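Local coordinates for DNA ligase (Aquifex aeolicus, PDB 3QWU), which probably joins nucleic acid strands as an ATP-dependent DNA ligase, through an adenylylated intermediate, and binds adenosine and calcium, at residues K80-N85 and G212-V217; R207-G212 and Y230-A235; A131-P136 and V152-F157. All blocks are in the same frame, centred on the assembly; numbering follows the deposited sequence.

Interaction 1 (K80-N85 and G212-V217); sequences KVDGYN and GREGVV. With CA (calcium ion), chain D; ADN (adenosine), chain C.
Lys80 NZ sits between Glu214 and the bound adenosine, with a salt bridge to Glu214 OE2 at 2.7 Å and a hydrogen bond to the ribose O4' at 2.8 Å. It meets the carboxylate from above its plane, 39° out. The lysine runs extended as far as CE, and the bend in its last torsion (chi4 -36°) turns NZ toward both acceptors. The other carboxylate oxygen, Glu214 OE1, lies 3.3 Å from Asp82 OD1, two acceptors with no bond between them. Asp82 OD2 binds calcium at 2.6 Å, while OD1 accepts from one of the metal's waters; Glu143 and Asp239 also ligate the ion. Val217 CG2 rests 3.6 Å from adenine N1, and Asn85 ND2 grips the ribose O2'. Behind this shell, Lys80 N donates to Gly215 O at 3.0 Å in a nearly straight bond (170°), and one water links Lys80 O to Glu214 N. Lys80 to Gly83 read KVDG, matching motif I (KxDG) of the nucleotidyltransferases, whose lysine takes up AMP in relatives. Asp82 and Glu214 would probably repel each other unless a cation offsets them, consistent with Glu214 being a known calcium-binding residue, though it does not ligate the ion bound here.

Interaction 2 (R207-G212 and Y230-A235); sequences RFNEEG and YITSYA
Asn209, in the last turn of helix 195-210, meets Thr232, Ser233 and Tyr234 at the start of helix 233-242. The contact thus joins a helix C-terminus, closed by a Schellman motif at Gly212, to a helix N-terminus with Thr232 as N-cap. Asn209 CB lies 3.9 Å from Thr232 CG2, the methyl that also leans on the helix backbone. CG stands anti to the Asn209 N (chi1 -175°), which carries the amide toward the first turn of helix 233-242, where it passes beside Ser233 OG. At the tip, OD1 accepts from Tyr234 N at 2.8 Å; the donor lies in the carbonyl plane, and the N-H...O angle is 154°. Ser233 OG adds a weak hydrogen bond to the same oxygen at 3.4 Å. An N-H of the first turn, which has no acceptor one turn earlier in its own helix, is thereby satisfied from another helix. An alanine in place of Asn209 is likely to leave Tyr234 N without this acceptor and open a gap beside Ser233 OG. Thr232 OG1 supplies the capping bond, accepting from Ala235 N at 3.2 Å, and its strongest polar partner is the carbonyl of Arg213. Beyond the amide, the phenol ring of Tyr234 lies over Gly212 in a CH-pi contact: Gly212 CA is 3.8 Å from the ring centroid and 16° off its normal.

Interaction 3 (A131-P136 and V152-F157); sequences AEVAGP and VQLFVF. With ADN (adenosine), chain C.
Ala131-Ala134 and Gln153-Phe157 run antiparallel, their axes 4.4 Å apart at closest approach and 159° between directions, with Glu132-Phe155 and Ala134-Gln153 as hydrogen-bonded pairs and Ala131-Val156 and Val133-Leu154 as non-hydrogen-bonded ones. Four backbone bonds tie the strands, among them Glu132 N to Phe155 O and Phe155 N to Glu132 O, both 2.9 Å. At Gly135, just past the paired residues, a CB would clash with Val152 CA, and the backbone angles would also press it against Ala134 O.

On the face carrying Ala131, Val133, Leu154 and Val156, the contacts are apolar. Ala131 CB packs on Leu154 CG at 3.7 Å, and Val133 CG1 reaches Val152 CB at 4.0 Å. Leu115 of helix 106-115 touches Leu154 and Val152 there. The two strands belong to the antiparallel sheet 94-98, 84-91, 127-134, 153-161 of the nucleotidyltransferase domain, with 153-161 outermost.

Glu132, on the opposite face with Ala134, Gln153 and Phe155, and Phe157, further along its strand, hold the adenosine. Glu132 bends at its second torsion (chi2 72°), and its OE1 accepts from the ribose O2' at 2.6 Å, while OE2 is held by the backbone N-H of Gly83. Phe157 carries its CG between its own N and carbonyl carbon, and its ring lies against the face of the base: adenine N3 stands 3.6 Å above the ring plane, over its centre, and Phe157 CD1 is 3.4 Å from C2. Ala131 N backs the opposite face, so the ring is packed between base and strand, and Tyr54 meets it with planes about 80° apart. An aromatic residue against adenine recurs in this superfamily. Phe157 CE2 also comes within 3.3 Å of Glu132 N.

How the interactions relate
Following the chain, 80-85 comes first and finds its partner only at 212-217, so interaction 1 closes a long loop. Interaction 3 is nested within that loop, closing the short connection from strand 127-134 to strand 153-161. Interaction 2 crosses interaction 1: residues 207-212 open before it closes, the two share Gly212, and 230-235, running from the end of strand 227-231 into helix 233-242, completes the second contact. Interactions 1 and 3 meet where Tyr84 N bonds Val133 O, and both touch the adenosine, joining the two sheets that flank it. Interactions 1 and 2 meet through Arg213, linking helices 195-210 and 233-242 to the five-stranded sheet. Interactions 2 and 3 do not touch.

Interaction 1 (K80-N85 and G212-V217)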
loop_
_atom_site.group_PDB
_atom_site.type_symbol
_atom_site.label_atom_id
_atom_site.label_comp_id
_atom_site.label_asym_id
_atom_site.label_seq_id
_atom_site.Cartn_x
_atom_site.Cartn_y
_atom_site.Cartn_z
ATOM N N LYS A 80 -4.911 12.814 22.645
ATOM C CA LYS A 80 -3.805 12.621 21.765
ATOM C C LYS A 80 -3.793 13.821 20.775
ATOM O O LYS A 80 -4.722 14.056 19.979
ATOM C CB LYS A 80 -3.908 11.262 21.030
ATOM C CG LYS A 80 -2.560 10.889 20.423
ATOM C CD LYS A 80 -2.530 9.685 19.521
ATOM C CE LYS A 80 -1.183 9.702 18.643
ATOM N NZ LYS A 80 -0.672 11.126 18.163
ATOM N N VAL A 81 -2.772 14.640 20.900
ATOM C CA VAL A 81 -2.691 15.880 20.138
ATOM C C VAL A 81 -1.825 15.577 18.913
ATOM O O VAL A 81 -0.751 14.961 19.000
ATOM C CB VAL A 81 -2.068 17.041 20.982
ATOM C CG1 VAL A 81 -1.730 18.218 20.074
ATOM C CG2 VAL A 81 -3.004 17.483 22.073
ATOM N N ASP A 82 -2.316 16.011 17.774
ATOM C CA ASP A 82 -1.689 15.726 16.505
ATOM C C ASP A 82 -0.672 16.816 16.171
ATOM O O ASP A 82 -1.006 17.868 15.642
ATOM C CB ASP A 82 -2.744 15.602 15.425
ATOM C CG ASP A 82 -2.159 15.131 14.091
ATOM O OD1 ASP A 82 -1.057 14.524 14.050
ATOM O OD2 ASP A 82 -2.819 15.338 13.058
ATOM N N GLY A 83 0.580 16.543 16.511
ATOM C CA GLY A 83 1.681 17.451 16.220
ATOM C C GLY A 83 2.911 16.571 16.102
ATOM O O GLY A 83 2.837 15.488 15.536
ATOM N N TYR A 84 4.035 16.995 16.670
ATOM C CA TYR A 84 5.207 16.149 16.744
ATOM C C TYR A 84 5.742 16.062 18.172
ATOM O O TYR A 84 5.568 16.921 18.995
ATOM C CB TYR A 84 6.270 16.593 15.739
ATOM C CG TYR A 84 6.895 17.968 16.054
ATOM C CD1 TYR A 84 8.126 18.058 16.705
ATOM C CD2 TYR A 84 6.255 19.168 15.702
ATOM C CE1 TYR A 84 8.705 19.300 16.989
ATOM C CE2 TYR A 84 6.833 20.432 15.997
ATOM C CZ TYR A 84 8.068 20.470 16.629
ATOM O OH TYR A 84 8.650 21.655 16.942
ATOM N N ASN A 85 6.388 14.952 18.442
ATOM C CA ASN A 85 6.879 14.594 19.737
ATOM C C ASN A 85 8.160 15.349 20.047
ATOM O O ASN A 85 9.064 15.492 19.185
ATOM C CB ASN A 85 7.179 13.106 19.693
ATOM C CG ASN A 85 7.682 12.587 20.974
ATOM O OD1 ASN A 85 8.854 12.774 21.325
ATOM N ND2 ASN A 85 6.835 11.849 21.662
ATOM N N GLY A 212 -13.143 17.016 15.459
ATOM C CA GLY A 212 -11.886 16.927 14.690
ATOM C C GLY A 212 -10.651 16.705 15.519
ATOM O O GLY A 212 -9.581 17.127 15.148
ATOM N N ARG A 213 -10.766 16.071 16.662
ATOM C CA ARG A 213 -9.573 15.789 17.472
ATOM C C ARG A 213 -8.970 14.463 17.067
ATOM O O ARG A 213 -9.622 13.665 16.371
ATOM C CB ARG A 213 -9.953 15.808 18.954
ATOM C CG ARG A 213 -10.064 17.270 19.395
ATOM C CD ARG A 213 -10.513 17.542 20.740
ATOM N NE ARG A 213 -10.750 18.980 20.788
ATOM C CZ ARG A 213 -10.094 19.855 21.540
ATOM N NH1 ARG A 213 -9.146 19.470 22.434
ATOM N NH2 ARG A 213 -10.432 21.131 21.429
ATOM N N GLU A 214 -7.717 14.239 17.415
ATOM C CA GLU A 214 -7.060 13.054 16.866
ATOM C C GLU A 214 -7.525 11.746 17.501
ATOM O O GLU A 214 -7.698 10.747 16.817
ATOM C CB GLU A 214 -5.553 13.144 16.945
ATOM C CG GLU A 214 -4.928 12.023 16.146
ATOM C CD GLU A 214 -3.424 12.146 16.081
ATOM O OE1 GLU A 214 -2.885 11.986 14.959
ATOM O OE2 GLU A 214 -2.789 12.427 17.127
ATOM N N GLY A 215 -7.789 11.771 18.801
ATOM C CA GLY A 215 -7.969 10.555 19.568
ATOM C C GLY A 215 -7.564 10.714 21.014
ATOM O O GLY A 215 -7.473 11.826 21.512
ATOM N N VAL A 216 -7.351 9.600 21.696
ATOM C CA VAL A 216 -6.892 9.621 23.068
ATOM C C VAL A 216 -5.764 8.640 23.260
ATOM O O VAL A 216 -5.581 7.716 22.449
ATOM C CB VAL A 216 -8.067 9.267 24.035
ATOM C CG1 VAL A 216 -9.216 10.240 23.837
ATOM C CG2 VAL A 216 -8.531 7.791 23.808
ATOM N N VAL A 217 -5.002 8.847 24.344
ATOM C CA VAL A 217 -4.062 7.832 24.878
ATOM C C VAL A 217 -4.520 7.324 26.219
ATOM O O VAL A 217 -4.824 8.093 27.093
ATOM C CB VAL A 217 -2.639 8.400 25.068
ATOM C CG1 VAL A 217 -1.660 7.295 25.478
ATOM C CG2 VAL A 217 -2.174 9.045 23.806
HETATM CA CA CA D . -3.929 13.480 11.630
HETATM O "O5'" ADN C . 3.073 7.330 19.562
HETATM C "C5'" ADN C . 2.039 8.226 19.969
HETATM C "C4'" ADN C . 2.495 9.664 19.752
HETATM O "O4'" ADN C . 1.405 10.611 19.966
HETATM C "C3'" ADN C . 3.584 10.043 20.747
HETATM O "O3'" ADN C . 4.915 9.770 20.317
HETATM C "C2'" ADN C . 3.346 11.527 21.003
HETATM O "O2'" ADN C . 4.259 12.321 20.264
HETATM C "C1'" ADN C . 1.917 11.825 20.554
HETATM N N9 ADN C . 1.015 12.215 21.649
HETATM C C8 ADN C . 0.080 13.187 21.538
HETATM N N7 ADN C . -0.628 13.350 22.682
HETATM C C5 ADN C . -0.135 12.416 23.536
HETATM C C6 ADN C . -0.466 12.013 24.906
HETATM N N6 ADN C . -1.461 12.693 25.542
HETATM N N1 ADN C . 0.280 11.025 25.493
HETATM C C2 ADN C . 1.261 10.380 24.799
HETATM N N3 ADN C . 1.590 10.683 23.510
HETATM C C4 ADN C . 0.946 11.679 22.863
HETATM O O HOH W 1 -6.523 15.850 19.278
HETATM O O HOH W 2 -1.627 13.033 11.774
HETATM O O HOH W 3 -3.590 11.435 12.487
#

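Interaction 2 (R207-G212 and Y230-A235)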
loop_
_atom_site.group_PDB
_atom_site.type_symbol
_atom_site.label_atom_id
_atom_site.label_comp_id
_atom_site.label_asym_id
_atom_site.label_seq_id
_atom_site.Cartn_x
_atom_site.Cartn_y
_atom_site.Cartn_z
ATOM N N ARG A 207 -17.496 12.600 20.498
ATOM C CA ARG A 207 -17.416 14.066 20.564
ATOM C C ARG A 207 -16.108 14.593 19.892
ATOM O O ARG A 207 -16.099 15.435 19.002
ATOM C CB ARG A 207 -17.554 14.527 22.021
ATOM C CG ARG A 207 -17.619 16.046 22.152
ATOM C CD ARG A 207 -17.755 16.537 23.555
ATOM N NE ARG A 207 -16.565 16.367 24.375
ATOM C CZ ARG A 207 -16.375 15.423 25.283
ATOM N NH1 ARG A 207 -17.290 14.504 25.540
ATOM N NH2 ARG A 207 -15.258 15.426 25.973
ATOM N N PHE A 208 -15.000 13.988 20.260
ATOM C CA PHE A 208 -13.716 14.338 19.701
ATOM C C PHE A 208 -13.744 14.226 18.192
ATOM O O PHE A 208 -13.211 15.066 17.435
ATOM C CB PHE A 208 -12.671 13.336 20.310
ATOM C CG PHE A 208 -11.985 13.836 21.511
ATOM C CD1 PHE A 208 -12.590 14.723 22.335
ATOM C CD2 PHE A 208 -10.700 13.437 21.789
ATOM C CE1 PHE A 208 -11.922 15.246 23.437
ATOM C CE2 PHE A 208 -10.012 13.918 22.919
ATOM C CZ PHE A 208 -10.628 14.813 23.750
ATOM N N ASN A 209 -14.317 13.116 17.748
ATOM C CA ASN A 209 -14.398 12.828 16.337
ATOM C C ASN A 209 -15.201 13.930 15.684
ATOM O O ASN A 209 -14.807 14.439 14.686
ATOM C CB ASN A 209 -15.061 11.458 16.025
ATOM C CG ASN A 209 -15.022 11.136 14.493
ATOM O OD1 ASN A 209 -13.974 11.169 13.861
ATOM N ND2 ASN A 209 -16.152 10.973 13.919
ATOM N N GLU A 210 -16.342 14.282 16.260
ATOM C CA GLU A 210 -17.109 15.386 15.724
ATOM C C GLU A 210 -16.374 16.683 15.811
ATOM O O GLU A 210 -16.589 17.532 14.973
ATOM C CB GLU A 210 -18.461 15.511 16.434
ATOM C CG GLU A 210 -19.430 14.349 16.149
ATOM C CD GLU A 210 -20.570 14.229 17.165
ATOM O OE1 GLU A 210 -20.603 14.989 18.142
ATOM O OE2 GLU A 210 -21.452 13.358 17.025
ATOM N N GLU A 211 -15.494 16.853 16.812
ATOM C CA GLU A 211 -14.709 18.111 16.976
ATOM C C GLU A 211 -13.407 18.084 16.169
ATOM O O GLU A 211 -12.612 18.990 16.236
ATOM C CB GLU A 211 -14.342 18.331 18.448
ATOM C CG GLU A 211 -15.527 18.621 19.404
ATOM C CD GLU A 211 -15.120 18.621 20.883
ATOM O OE1 GLU A 211 -14.027 18.101 21.180
ATOM O OE2 GLU A 211 -15.903 19.132 21.734
ATOM N N GLY A 212 -13.143 17.016 15.459
ATOM C CA GLY A 212 -11.886 16.927 14.690
ATOM C C GLY A 212 -10.651 16.705 15.519
ATOM O O GLY A 212 -9.581 17.127 15.148
ATOM N N TYR A 230 -5.983 5.200 20.711
ATOM C CA TYR A 230 -7.076 4.960 19.801
ATOM C C TYR A 230 -7.348 6.258 19.040
ATOM O O TYR A 230 -7.351 7.346 19.652
ATOM C CB TYR A 230 -8.289 4.479 20.581
ATOM C CG TYR A 230 -9.479 4.250 19.737
ATOM C CD1 TYR A 230 -10.440 5.250 19.554
ATOM C CD2 TYR A 230 -9.666 3.013 19.094
ATOM C CE1 TYR A 230 -11.587 5.016 18.736
ATOM C CE2 TYR A 230 -10.765 2.759 18.284
ATOM C CZ TYR A 230 -11.733 3.762 18.090
ATOM O OH TYR A 230 -12.809 3.489 17.250
ATOM N N ILE A 231 -7.549 6.127 17.708
ATOM C CA ILE A 231 -7.657 7.259 16.762
ATOM C C ILE A 231 -9.112 7.391 16.252
ATOM O O ILE A 231 -9.822 6.402 16.046
ATOM C CB ILE A 231 -6.665 7.053 15.581
ATOM C CG1 ILE A 231 -5.293 6.577 16.160
ATOM C CG2 ILE A 231 -6.478 8.318 14.674
ATOM C CD1 ILE A 231 -4.279 7.613 16.865
ATOM N N THR A 232 -9.564 8.620 16.078
ATOM C CA THR A 232 -10.891 8.861 15.519
ATOM C C THR A 232 -10.894 8.554 14.023
ATOM O O THR A 232 -9.852 8.556 13.365
ATOM C CB THR A 232 -11.317 10.300 15.727
ATOM O OG1 THR A 232 -10.369 11.192 15.085
ATOM C CG2 THR A 232 -11.436 10.617 17.264
ATOM N N SER A 233 -12.073 8.283 13.480
ATOM C CA SER A 233 -12.164 7.970 12.082
ATOM C C SER A 233 -11.851 9.212 11.297
ATOM O O SER A 233 -11.163 9.110 10.277
ATOM C CB SER A 233 -13.522 7.433 11.723
ATOM O OG SER A 233 -14.463 8.284 12.227
ATOM N N TYR A 234 -12.296 10.379 11.806
ATOM C CA TYR A 234 -11.910 11.654 11.194
ATOM C C TYR A 234 -10.401 11.801 10.996
ATOM O O TYR A 234 -9.924 12.153 9.904
ATOM C CB TYR A 234 -12.422 12.832 12.003
ATOM C CG TYR A 234 -11.817 14.177 11.609
ATOM C CD1 TYR A 234 -10.533 14.571 12.091
ATOM C CD2 TYR A 234 -12.517 15.065 10.772
ATOM C CE1 TYR A 234 -9.996 15.786 11.748
ATOM C CE2 TYR A 234 -11.973 16.294 10.417
ATOM C CZ TYR A 234 -10.735 16.642 10.903
ATOM O OH TYR A 234 -10.199 17.863 10.574
ATOM N N ALA A 235 -9.628 11.522 12.028
ATOM C CA ALA A 235 -8.190 11.685 11.902
ATOM C C ALA A 235 -7.619 10.649 10.982
ATOM O O ALA A 235 -6.675 10.916 10.277
ATOM C CB ALA A 235 -7.526 11.598 13.255
#

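Interaction 3 (A131-P136 and V152-F157)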
loop_
_atom_site.group_PDB
_atom_site.type_symbol
_atom_site.label_atom_id
_atom_site.label_comp_id
_atom_site.label_asym_id
_atom_site.label_seq_id
_atom_site.Cartn_x
_atom_site.Cartn_y
_atom_site.Cartn_z
ATOM N N ALA A 131 6.447 16.313 25.481
ATOM C CA ALA A 131 5.369 17.168 25.003
ATOM C C ALA A 131 5.175 17.047 23.502
ATOM O O ALA A 131 6.112 16.739 22.755
ATOM C CB ALA A 131 5.653 18.640 25.351
ATOM N N GLU A 132 3.951 17.326 23.087
ATOM C CA GLU A 132 3.606 17.488 21.673
ATOM C C GLU A 132 3.681 18.960 21.322
ATOM O O GLU A 132 3.083 19.783 22.018
ATOM C CB GLU A 132 2.179 17.027 21.435
ATOM C CG GLU A 132 1.881 16.648 19.985
ATOM C CD GLU A 132 2.533 15.321 19.547
ATOM O OE1 GLU A 132 3.207 14.719 20.398
ATOM O OE2 GLU A 132 2.369 14.907 18.374
ATOM N N VAL A 133 4.418 19.294 20.253
ATOM C CA VAL A 133 4.355 20.609 19.644
ATOM C C VAL A 133 3.402 20.577 18.436
ATOM O O VAL A 133 3.489 19.691 17.576
ATOM C CB VAL A 133 5.716 21.054 19.177
ATOM C CG1 VAL A 133 5.630 22.452 18.607
ATOM C CG2 VAL A 133 6.697 21.032 20.317
ATOM N N ALA A 134 2.514 21.566 18.343
ATOM C CA ALA A 134 1.413 21.508 17.379
ATOM C C ALA A 134 0.977 22.891 16.967
ATOM O O ALA A 134 1.055 23.876 17.774
ATOM C CB ALA A 134 0.219 20.716 17.956
ATOM N N GLY A 135 0.486 22.976 15.742
ATOM C CA GLY A 135 0.068 24.268 15.178
ATOM C C GLY A 135 0.256 24.374 13.671
ATOM O O GLY A 135 0.948 23.583 13.056
ATOM N N PRO A 136 -0.339 25.388 13.070
ATOM C CA PRO A 136 -0.306 25.408 11.623
ATOM C C PRO A 136 1.037 25.899 11.079
ATOM O O PRO A 136 1.357 25.653 9.921
ATOM C CB PRO A 136 -1.392 26.406 11.272
ATOM C CG PRO A 136 -1.389 27.373 12.452
ATOM C CD PRO A 136 -1.080 26.517 13.641
ATOM N N VAL A 152 2.787 27.993 17.016
ATOM C CA VAL A 152 2.821 26.657 17.574
ATOM C C VAL A 152 2.680 26.799 19.068
ATOM O O VAL A 152 2.932 27.871 19.641
ATOM C CB VAL A 152 4.165 25.966 17.318
ATOM C CG1 VAL A 152 4.171 25.340 15.986
ATOM C CG2 VAL A 152 5.280 26.980 17.425
ATOM N N GLN A 153 2.313 25.678 19.694
ATOM C CA GLN A 153 2.004 25.601 21.112
ATOM C C GLN A 153 2.477 24.230 21.528
ATOM O O GLN A 153 2.618 23.344 20.690
ATOM C CB GLN A 153 0.505 25.735 21.370
ATOM C CG GLN A 153 0.012 27.185 21.445
ATOM C CD GLN A 153 -1.498 27.267 21.727
ATOM O OE1 GLN A 153 -2.024 26.472 22.506
ATOM N NE2 GLN A 153 -2.199 28.204 21.057
ATOM N N LEU A 154 2.706 24.077 22.820
ATOM C CA LEU A 154 3.324 22.910 23.330
ATOM C C LEU A 154 2.415 22.363 24.412
ATOM O O LEU A 154 1.836 23.105 25.145
ATOM C CB LEU A 154 4.700 23.275 23.812
ATOM C CG LEU A 154 5.493 22.251 24.569
ATOM C CD1 LEU A 154 6.964 22.566 24.394
ATOM C CD2 LEU A 154 5.032 22.327 25.998
ATOM N N PHE A 155 2.267 21.057 24.452
ATOM C CA PHE A 155 1.431 20.399 25.401
ATOM C C PHE A 155 2.144 19.214 26.029
ATOM O O PHE A 155 2.358 18.208 25.359
ATOM C CB PHE A 155 0.171 19.933 24.684
ATOM C CG PHE A 155 -0.659 21.073 24.085
ATOM C CD1 PHE A 155 -1.544 21.778 24.847
ATOM C CD2 PHE A 155 -0.533 21.422 22.771
ATOM C CE1 PHE A 155 -2.320 22.859 24.284
ATOM C CE2 PHE A 155 -1.312 22.479 22.225
ATOM C CZ PHE A 155 -2.164 23.198 23.015
ATOM N N VAL A 156 2.538 19.350 27.304
ATOM C CA VAL A 156 3.120 18.270 28.071
ATOM C C VAL A 156 2.123 17.091 28.263
ATOM O O VAL A 156 0.936 17.302 28.540
ATOM C CB VAL A 156 3.562 18.781 29.507
ATOM C CG1 VAL A 156 4.164 17.616 30.344
ATOM C CG2 VAL A 156 4.524 19.941 29.412
ATOM N N PHE A 157 2.607 15.867 28.048
ATOM C CA PHE A 157 1.853 14.644 28.302
ATOM C C PHE A 157 2.648 13.618 29.120
ATOM O O PHE A 157 2.091 12.584 29.563
ATOM C CB PHE A 157 1.383 14.010 26.974
ATOM C CG PHE A 157 2.489 13.656 26.017
ATOM C CD1 PHE A 157 3.330 12.605 26.250
ATOM C CD2 PHE A 157 2.701 14.398 24.872
ATOM C CE1 PHE A 157 4.380 12.335 25.322
ATOM C CE2 PHE A 157 3.740 14.113 23.996
ATOM C CZ PHE A 157 4.576 13.103 24.233
HETATM O "O5'" ADN C . 3.073 7.330 19.562
HETATM C "C5'" ADN C . 2.039 8.226 19.969
HETATM C "C4'" ADN C . 2.495 9.664 19.752
HETATM O "O4'" ADN C . 1.405 10.611 19.966
HETATM C "C3'" ADN C . 3.584 10.043 20.747
HETATM O "O3'" ADN C . 4.915 9.770 20.317
HETATM C "C2'" ADN C . 3.346 11.527 21.003
HETATM O "O2'" ADN C . 4.259 12.321 20.264
HETATM C "C1'" ADN C . 1.917 11.825 20.554
HETATM N N9 ADN C . 1.015 12.215 21.649
HETATM C C8 ADN C . 0.080 13.187 21.538
HETATM N N7 ADN C . -0.628 13.350 22.682
HETATM C C5 ADN C . -0.135 12.416 23.536
HETATM C C6 ADN C . -0.466 12.013 24.906
HETATM N N6 ADN C . -1.461 12.693 25.542
HETATM N N1 ADN C . 0.280 11.025 25.493
HETATM C C2 ADN C . 1.261 10.380 24.799
HETATM N N3 ADN C . 1.590 10.683 23.510
HETATM C C4 ADN C . 0.946 11.679 22.863
#